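Long-range contacts in 2-keto-3-deoxy-D-arabinonate dehydratase (Sulfolobus solfataricus, PDB 2Q18), which dehydrates 2-dehydro-3-deoxy-D-arabinonate to 2,5-dioxopentanoate with the help of magnesium or calcium, in a pentose oxidation pathway that converts D-arabinonate to 2-oxoglutarate: residues Y204-T209 with V224-M229; V7-Y12 with I62-I67. All blocks are in the same frame, centred on the assembly; numbering follows the deposited sequence.

Interaction 1: Y204-T209 with V224-M229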
ATOM      1  N   TYR A 204     -39.314  13.311  -5.388  1.00 41.20           N
ATOM      2  CA  TYR A 204     -40.026  14.354  -6.128  1.00 41.20           C
ATOM      3  C   TYR A 204     -41.052  15.090  -5.265  1.00 40.88           C
ATOM      4  O   TYR A 204     -41.988  15.707  -5.776  1.00 41.28           O
ATOM      5  CB  TYR A 204     -40.652  13.780  -7.407  1.00 41.33           C
ATOM      6  CG  TYR A 204     -39.626  13.132  -8.314  1.00 42.05           C
ATOM      7  CD1 TYR A 204     -39.561  11.746  -8.447  1.00 42.35           C
ATOM      8  CD2 TYR A 204     -38.699  13.907  -9.013  1.00 42.02           C
ATOM      9  CE1 TYR A 204     -38.607  11.148  -9.270  1.00 43.29           C
ATOM     10  CE2 TYR A 204     -37.745  13.322  -9.833  1.00 42.74           C
ATOM     11  CZ  TYR A 204     -37.704  11.945  -9.957  1.00 42.52           C
ATOM     12  OH  TYR A 204     -36.758  11.371 -10.771  1.00 43.13           O
ATOM     13  N   SER A 205     -40.854  15.028  -3.951  1.00 40.14           N
ATOM     14  CA  SER A 205     -41.649  15.800  -3.003  1.00 39.98           C
ATOM     15  C   SER A 205     -40.771  16.307  -1.855  1.00 38.81           C
ATOM     16  O   SER A 205     -40.966  15.941  -0.697  1.00 39.38           O
ATOM     17  CB  SER A 205     -42.822  14.971  -2.474  1.00 39.83           C
ATOM     18  OG  SER A 205     -43.731  15.799  -1.775  1.00 42.13           O
ATOM     19  N   LEU A 206     -39.801  17.149  -2.196  1.00 37.73           N
ATOM     20  CA  LEU A 206     -38.860  17.703  -1.224  1.00 36.60           C
ATOM     21  C   LEU A 206     -38.710  19.201  -1.432  1.00 35.95           C
ATOM     22  O   LEU A 206     -38.632  19.669  -2.571  1.00 35.26           O
ATOM     23  CB  LEU A 206     -37.480  17.037  -1.352  1.00 36.23           C
ATOM     24  CG  LEU A 206     -37.313  15.513  -1.284  1.00 34.73           C
ATOM     25  CD1 LEU A 206     -35.900  15.129  -1.717  1.00 33.43           C
ATOM     26  CD2 LEU A 206     -37.623  14.960   0.104  1.00 33.28           C
ATOM     27  N   ASP A 207     -38.656  19.949  -0.333  1.00 35.62           N
ATOM     28  CA  ASP A 207     -38.441  21.392  -0.403  1.00 35.85           C
ATOM     29  C   ASP A 207     -36.956  21.725  -0.419  1.00 34.34           C
ATOM     30  O   ASP A 207     -36.192  21.225   0.407  1.00 34.14           O
ATOM     31  CB  ASP A 207     -39.137  22.103   0.762  1.00 37.07           C
ATOM     32  CG  ASP A 207     -40.652  22.052   0.654  1.00 42.56           C
ATOM     33  OD1 ASP A 207     -41.200  22.547  -0.362  1.00 47.72           O
ATOM     34  OD2 ASP A 207     -41.297  21.517   1.586  1.00 46.72           O
ATOM     35  N   ILE A 208     -36.559  22.562  -1.372  1.00 33.19           N
ATOM     36  CA  ILE A 208     -35.194  23.069  -1.457  1.00 32.43           C
ATOM     37  C   ILE A 208     -35.235  24.568  -1.190  1.00 32.87           C
ATOM     38  O   ILE A 208     -35.985  25.293  -1.846  1.00 32.77           O
ATOM     39  CB  ILE A 208     -34.553  22.797  -2.846  1.00 32.46           C
ATOM     40  CG1 ILE A 208     -34.595  21.298  -3.182  1.00 32.06           C
ATOM     41  CG2 ILE A 208     -33.118  23.354  -2.905  1.00 30.81           C
ATOM     42  CD1 ILE A 208     -34.070  20.947  -4.568  1.00 31.39           C
ATOM     43  N   THR A 209     -34.449  25.024  -0.219  1.00 31.88           N
ATOM     44  CA  THR A 209     -34.388  26.445   0.118  1.00 31.56           C
ATOM     45  C   THR A 209     -32.954  26.939   0.035  1.00 31.06           C
ATOM     46  O   THR A 209     -32.055  26.346   0.634  1.00 31.70           O
ATOM     47  CB  THR A 209     -34.947  26.721   1.536  1.00 31.47           C
ATOM     48  OG1 THR A 209     -36.241  26.117   1.669  1.00 32.47           O
ATOM     49  CG2 THR A 209     -35.050  28.226   1.808  1.00 31.19           C
ATOM     50  N   VAL A 224     -37.998  26.037  -3.850  1.00 37.97           N
ATOM     51  CA  VAL A 224     -38.732  25.279  -4.854  1.00 37.62           C
ATOM     52  C   VAL A 224     -38.910  23.851  -4.338  1.00 37.83           C
ATOM     53  O   VAL A 224     -38.087  23.356  -3.555  1.00 37.87           O
ATOM     54  CB  VAL A 224     -38.020  25.304  -6.241  1.00 37.92           C
ATOM     55  CG1 VAL A 224     -36.755  24.426  -6.242  1.00 38.89           C
ATOM     56  CG2 VAL A 224     -38.976  24.886  -7.355  1.00 37.28           C
ATOM     57  N   ASN A 225     -39.998  23.208  -4.748  1.00 37.29           N
ATOM     58  CA  ASN A 225     -40.215  21.805  -4.429  1.00 37.53           C
ATOM     59  C   ASN A 225     -39.790  20.942  -5.611  1.00 37.62           C
ATOM     60  O   ASN A 225     -39.936  21.350  -6.764  1.00 37.48           O
ATOM     61  CB  ASN A 225     -41.677  21.547  -4.059  1.00 37.39           C
ATOM     62  CG  ASN A 225     -41.887  20.185  -3.422  1.00 38.57           C
ATOM     63  OD1 ASN A 225     -41.869  19.157  -4.102  1.00 41.62           O
ATOM     64  ND2 ASN A 225     -42.094  20.171  -2.111  1.00 37.70           N
ATOM     65  N   THR A 226     -39.261  19.755  -5.318  1.00 37.69           N
ATOM     66  CA  THR A 226     -38.802  18.835  -6.366  1.00 37.46           C
ATOM     67  C   THR A 226     -39.947  18.256  -7.208  1.00 38.65           C
ATOM     68  O   THR A 226     -39.696  17.564  -8.204  1.00 38.77           O
ATOM     69  CB  THR A 226     -37.937  17.681  -5.804  1.00 36.97           C
ATOM     70  OG1 THR A 226     -38.646  17.008  -4.757  1.00 35.12           O
ATOM     71  CG2 THR A 226     -36.605  18.203  -5.268  1.00 35.86           C
ATOM     72  N   ASN A 227     -41.193  18.541  -6.820  1.00 38.84           N
ATOM     73  CA  ASN A 227     -42.351  18.194  -7.657  1.00 39.21           C
ATOM     74  C   ASN A 227     -42.416  19.033  -8.934  1.00 39.05           C
ATOM     75  O   ASN A 227     -43.224  18.766  -9.822  1.00 39.74           O
ATOM     76  CB  ASN A 227     -43.677  18.236  -6.871  1.00 39.17           C
ATOM     77  CG  ASN A 227     -44.027  19.628  -6.345  1.00 39.54           C
ATOM     78  OD1 ASN A 227     -43.756  20.645  -6.984  1.00 38.91           O
ATOM     79  ND2 ASN A 227     -44.657  19.667  -5.177  1.00 40.48           N
ATOM     80  N   LYS A 228     -41.545  20.037  -9.016  1.00 39.19           N
ATOM     81  CA  LYS A 228     -41.414  20.872 -10.206  1.00 39.70           C
ATOM     82  C   LYS A 228     -40.359  20.341 -11.180  1.00 39.32           C
ATOM     83  O   LYS A 228     -40.190  20.891 -12.272  1.00 39.08           O
ATOM     84  CB  LYS A 228     -41.093  22.320  -9.812  1.00 40.11           C
ATOM     85  CG  LYS A 228     -42.113  22.952  -8.867  1.00 42.99           C
ATOM     86  CD  LYS A 228     -43.360  23.454  -9.600  1.00 47.05           C
ATOM     87  CE  LYS A 228     -44.616  23.348  -8.726  1.00 50.72           C
ATOM     88  NZ  LYS A 228     -44.400  23.666  -7.274  1.00 51.25           N
ATOM     89  N   MET A 229     -39.646  19.283 -10.789  1.00 39.02           N
ATOM     90  CA  MET A 229     -38.672  18.658 -11.685  1.00 39.45           C
ATOM     91  C   MET A 229     -39.411  17.914 -12.795  1.00 40.25           C
ATOM     92  O   MET A 229     -40.263  17.062 -12.529  1.00 39.59           O
ATOM     93  CB  MET A 229     -37.722  17.718 -10.929  1.00 38.96           C
ATOM     94  CG  MET A 229     -36.366  17.517 -11.627  1.00 39.79           C
ATOM     95  SD  MET A 229     -35.305  16.216 -10.931  1.00 38.39           S
ATOM     96  CE  MET A 229     -35.251  16.700  -9.205  1.00 33.57           C
TER
HETATM   97  O   HOH W   1     -43.069  18.316  -0.055  1.00 51.49           O
HETATM   98  O   HOH W   2     -45.271  17.281  -3.384  1.00 51.59           O

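Interaction 2: V7-Y12 with I62-I67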
ATOM      1  N   VAL A   7     -12.767  14.828   9.543  1.00 25.04           N
ATOM      2  CA  VAL A   7     -11.318  14.732   9.460  1.00 26.40           C
ATOM      3  C   VAL A   7     -10.760  15.014  10.861  1.00 27.18           C
ATOM      4  O   VAL A   7     -11.212  15.933  11.552  1.00 27.17           O
ATOM      5  CB  VAL A   7     -10.723  15.658   8.348  1.00 26.99           C
ATOM      6  CG1 VAL A   7     -11.021  17.140   8.619  1.00 27.95           C
ATOM      7  CG2 VAL A   7      -9.222  15.421   8.172  1.00 26.77           C
ATOM      8  N   LYS A   8      -9.810  14.186  11.283  1.00 27.05           N
ATOM      9  CA  LYS A   8      -9.272  14.224  12.636  1.00 27.01           C
ATOM     10  C   LYS A   8      -7.782  13.931  12.554  1.00 28.24           C
ATOM     11  O   LYS A   8      -7.379  12.849  12.115  1.00 27.06           O
ATOM     12  CB  LYS A   8      -9.976  13.170  13.499  1.00 26.12           C
ATOM     13  CG  LYS A   8      -9.479  13.054  14.935  1.00 26.90           C
ATOM     14  CD  LYS A   8     -10.092  11.828  15.594  1.00 26.58           C
ATOM     15  CE  LYS A   8      -9.965  11.860  17.102  1.00 28.33           C
ATOM     16  NZ  LYS A   8     -10.658  10.683  17.698  1.00 30.01           N
ATOM     17  N   ARG A   9      -6.971  14.909  12.955  1.00 29.53           N
ATOM     18  CA  ARG A   9      -5.511  14.798  12.908  1.00 31.06           C
ATOM     19  C   ARG A   9      -5.027  14.262  11.554  1.00 31.14           C
ATOM     20  O   ARG A   9      -4.115  13.435  11.490  1.00 32.28           O
ATOM     21  CB  ARG A   9      -5.001  13.917  14.058  1.00 30.98           C
ATOM     22  CG  ARG A   9      -5.547  14.297  15.441  1.00 32.67           C
ATOM     23  CD  ARG A   9      -5.166  13.255  16.482  1.00 33.50           C
ATOM     24  NE  ARG A   9      -3.716  13.063  16.534  1.00 40.11           N
ATOM     25  CZ  ARG A   9      -2.913  13.608  17.447  1.00 41.58           C
ATOM     26  NH1 ARG A   9      -1.606  13.378  17.392  1.00 41.50           N
ATOM     27  NH2 ARG A   9      -3.415  14.370  18.416  1.00 39.78           N
ATOM     28  N   GLY A  10      -5.656  14.721  10.477  1.00 31.06           N
ATOM     29  CA  GLY A  10      -5.247  14.331   9.129  1.00 31.41           C
ATOM     30  C   GLY A  10      -5.842  13.047   8.566  1.00 31.12           C
ATOM     31  O   GLY A  10      -5.651  12.755   7.387  1.00 32.44           O
ATOM     32  N   TYR A  11      -6.550  12.275   9.393  1.00 30.06           N
ATOM     33  CA  TYR A  11      -7.244  11.067   8.918  1.00 28.74           C
ATOM     34  C   TYR A  11      -8.767  11.196   9.005  1.00 28.23           C
ATOM     35  O   TYR A  11      -9.286  12.064   9.711  1.00 27.97           O
ATOM     36  CB  TYR A  11      -6.748   9.796   9.642  1.00 28.38           C
ATOM     37  CG  TYR A  11      -6.836   9.835  11.155  1.00 29.17           C
ATOM     38  CD1 TYR A  11      -5.726  10.180  11.929  1.00 28.43           C
ATOM     39  CD2 TYR A  11      -8.023   9.510  11.818  1.00 28.66           C
ATOM     40  CE1 TYR A  11      -5.800  10.214  13.324  1.00 28.50           C
ATOM     41  CE2 TYR A  11      -8.106   9.546  13.214  1.00 26.84           C
ATOM     42  CZ  TYR A  11      -6.992   9.895  13.957  1.00 27.32           C
ATOM     43  OH  TYR A  11      -7.068   9.927  15.338  1.00 27.38           O
ATOM     44  N   TYR A  12      -9.472  10.326   8.286  1.00 27.02           N
ATOM     45  CA  TYR A  12     -10.931  10.361   8.228  1.00 27.40           C
ATOM     46  C   TYR A  12     -11.567   9.318   9.125  1.00 26.67           C
ATOM     47  O   TYR A  12     -11.026   8.224   9.303  1.00 25.52           O
ATOM     48  CB  TYR A  12     -11.428  10.119   6.803  1.00 27.94           C
ATOM     49  CG  TYR A  12     -11.114  11.208   5.804  1.00 30.21           C
ATOM     50  CD1 TYR A  12     -10.332  10.939   4.680  1.00 33.42           C
ATOM     51  CD2 TYR A  12     -11.615  12.502   5.967  1.00 27.95           C
ATOM     52  CE1 TYR A  12     -10.047  11.937   3.743  1.00 34.74           C
ATOM     53  CE2 TYR A  12     -11.337  13.505   5.042  1.00 30.42           C
ATOM     54  CZ  TYR A  12     -10.553  13.219   3.936  1.00 33.44           C
ATOM     55  OH  TYR A  12     -10.276  14.209   3.016  1.00 34.85           O
ATOM     56  N   ILE A  62     -15.700  20.229  16.483  1.00 37.42           N
ATOM     57  CA  ILE A  62     -15.755  20.026  17.929  1.00 38.62           C
ATOM     58  C   ILE A  62     -14.454  19.341  18.320  1.00 38.90           C
ATOM     59  O   ILE A  62     -14.119  18.279  17.783  1.00 38.12           O
ATOM     60  CB  ILE A  62     -16.946  19.119  18.368  1.00 39.00           C
ATOM     61  CG1 ILE A  62     -18.275  19.557  17.731  1.00 40.73           C
ATOM     62  CG2 ILE A  62     -17.047  19.053  19.905  1.00 40.93           C
ATOM     63  CD1 ILE A  62     -18.721  20.982  18.064  1.00 44.04           C
ATOM     64  N   ASN A  63     -13.725  19.951  19.253  1.00 39.17           N
ATOM     65  CA  ASN A  63     -12.428  19.439  19.700  1.00 39.22           C
ATOM     66  C   ASN A  63     -11.463  19.227  18.532  1.00 38.23           C
ATOM     67  O   ASN A  63     -11.120  20.187  17.837  1.00 38.76           O
ATOM     68  CB  ASN A  63     -12.600  18.171  20.549  1.00 40.31           C
ATOM     69  CG  ASN A  63     -13.339  18.437  21.856  1.00 44.06           C
ATOM     70  OD1 ASN A  63     -14.322  17.764  22.175  1.00 46.92           O
ATOM     71  ND2 ASN A  63     -12.872  19.429  22.612  1.00 45.87           N
ATOM     72  N   ASP A  64     -11.039  17.985  18.298  1.00 36.44           N
ATOM     73  CA  ASP A  64     -10.107  17.706  17.202  1.00 35.19           C
ATOM     74  C   ASP A  64     -10.749  17.051  15.968  1.00 33.46           C
ATOM     75  O   ASP A  64     -10.038  16.582  15.071  1.00 33.46           O
ATOM     76  CB  ASP A  64      -8.895  16.901  17.694  1.00 35.87           C
ATOM     77  CG  ASP A  64      -9.282  15.585  18.341  1.00 37.24           C
ATOM     78  OD1 ASP A  64     -10.489  15.361  18.589  1.00 40.15           O
ATOM     79  OD2 ASP A  64      -8.370  14.772  18.610  1.00 39.51           O
ATOM     80  N   ILE A  65     -12.082  17.034  15.916  1.00 30.76           N
ATOM     81  CA  ILE A  65     -12.795  16.535  14.734  1.00 28.90           C
ATOM     82  C   ILE A  65     -13.538  17.650  13.991  1.00 28.56           C
ATOM     83  O   ILE A  65     -14.124  18.541  14.611  1.00 27.82           O
ATOM     84  CB  ILE A  65     -13.758  15.347  15.050  1.00 28.75           C
ATOM     85  CG1 ILE A  65     -14.972  15.800  15.874  1.00 28.55           C
ATOM     86  CG2 ILE A  65     -12.999  14.198  15.737  1.00 28.39           C
ATOM     87  CD1 ILE A  65     -16.062  14.742  16.031  1.00 28.84           C
ATOM     88  N   ARG A  66     -13.508  17.587  12.664  1.00 26.34           N
ATOM     89  CA  ARG A  66     -14.194  18.560  11.827  1.00 25.08           C
ATOM     90  C   ARG A  66     -14.966  17.854  10.714  1.00 24.68           C
ATOM     91  O   ARG A  66     -14.404  17.026   9.987  1.00 23.03           O
ATOM     92  CB  ARG A  66     -13.187  19.553  11.234  1.00 24.64           C
ATOM     93  CG  ARG A  66     -13.825  20.657  10.399  1.00 24.80           C
ATOM     94  CD  ARG A  66     -12.791  21.622   9.826  1.00 25.50           C
ATOM     95  NE  ARG A  66     -11.841  20.990   8.907  1.00 27.34           N
ATOM     96  CZ  ARG A  66     -12.102  20.678   7.637  1.00 27.52           C
ATOM     97  NH1 ARG A  66     -13.297  20.910   7.109  1.00 24.99           N
ATOM     98  NH2 ARG A  66     -11.162  20.115   6.893  1.00 26.76           N
ATOM     99  N   ILE A  67     -16.250  18.184  10.583  1.00 23.24           N
ATOM    100  CA  ILE A  67     -17.084  17.612   9.529  1.00 23.46           C
ATOM    101  C   ILE A  67     -16.561  18.042   8.152  1.00 23.73           C
ATOM    102  O   ILE A  67     -15.993  19.128   7.999  1.00 24.06           O
ATOM    103  CB  ILE A  67     -18.594  17.954   9.733  1.00 24.01           C
ATOM    104  CG1 ILE A  67     -19.487  17.058   8.863  1.00 23.49           C
ATOM    105  CG2 ILE A  67     -18.861  19.467   9.523  1.00 23.64           C
ATOM    106  CD1 ILE A  67     -20.971  17.095   9.227  1.00 22.82           C
TER
HETATM  107  O   HOH W   3      -7.751  17.348  14.176  1.00 35.73           O

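Interaction 1: Y204-T209 with V224-M229
The open end of a beta hairpin in the FAH-family domain, where strand 207-214 begins and strand 217-225 ends, shows how side chains take over when strand pairing stops. Ile208 and Val224 form an antiparallel hydrogen-bonded pair, with Ile208 N to Val224 O at 2.8 Å and Val224 N to Ile208 O at 2.9 Å. Asp207 and Asn225 follow as a non-hydrogen-bonded pair; Asn225 ND2 meets Asp207 OD1 at 3.1 Å from above the carboxylate, the two planes standing nearly perpendicular (86°). Beyond it Thr226 N still reaches Leu206 O, but the return bond goes to a side chain: Leu206 N donates to Thr226 OG1 at 2.8 Å, bent to 141°. With chi1 at 54°, Thr226 turns OG1 toward the 204-209 segment, where it takes the Leu206 N-H and also bonds Pro203 O. Asn225 OD1 accepts from Asn227 N, an Asx turn leading into the 3-10 segment 226-228. One water joins Ser205 OG to Asn225 ND2 and a second joins it to Asn227 ND2. On the other face, Ile208 CD1 touches Thr226 CG2, and the side chains of Ile208 and Val224 lie about 6 Å from those of the magnesium ligand Glu145 and substrate-binding Thr256, respectively. Tyr204, its OH bonded to Ile233 N, receives Met229 SD at the ring edge, a Met-aromatic contact with SD 3.9 Å from CE2.

Interaction 2: V7-Y12 with I62-I67
Over one face of the Arg66 guanidinium lies a methyl group of Val7, CG1, 3.4 Å from NH2, while Lys8 O sits above the middle of the Tyr11 ring, 3.0 Å from its plane. Val7 and Arg66 belong to a short antiparallel pairing in the N-terminal part of the chain, where the end of strand 2-8 meets strand 65-67 and each partner adjoins a tight turn; the Tyr11 ring belongs to the turn that follows strand 2-8. Val7 and Arg66 form the hydrogen-bonded pair, Val7 N to Arg66 O at 2.8 Å and Arg66 N to Val7 O at 3.0 Å, with both donors tilted a little from the carbonyl planes. Their side chains leave the same face and run side by side; the bend of Arg66 at chi3 (62°) folds the guanidinium back against the valine, and NH1 makes a salt bridge with Glu129.

The type I' turn from Lys8 to Tyr11 reverses one strand, and the type II' turn from Ile62 to Ile65 reverses the other. Arg9 and Gly10 both have positive phi, as a type I' turn requires, a conformation that glycine adopts easily. On the face away from Val7, the extended chain of Lys8 lays CD against Ile65 CG2 at 3.8 Å and carries CE past the Asp64 carboxylate. Its ammonium goes on to a salt bridge with Asp27 of the second subunit, whose same carboxylate oxygen is bonded to Tyr11 OH, so this turn contributes to the tetramer as well as to the pairing. Where direct backbone bonding ends, a water bridges the two segments, accepting from Arg9 N at 2.8 Å and donating to Asp64 O at 2.6 Å.

How the interactions relate
Both contacts illustrate how an antiparallel pairing is finished at its end, yet their surroundings differ. Interaction 1 joins neighbouring strands of one hairpin, is partly buried and lies close to the metal and substrate site; threonine and asparagine side chains extend its bonding, and no other subunit touches it. Interaction 2 joins elements separated by some fifty residues, sits at the surface away from the annotated sites, and relies on two backbone bonds, aliphatic contacts and charged groups whose partners lie elsewhere, one of them in another subunit. The two share no strand: their centres are 33 Å apart, on opposite sides of the chain's centre, and their nearest atoms about 17 Å.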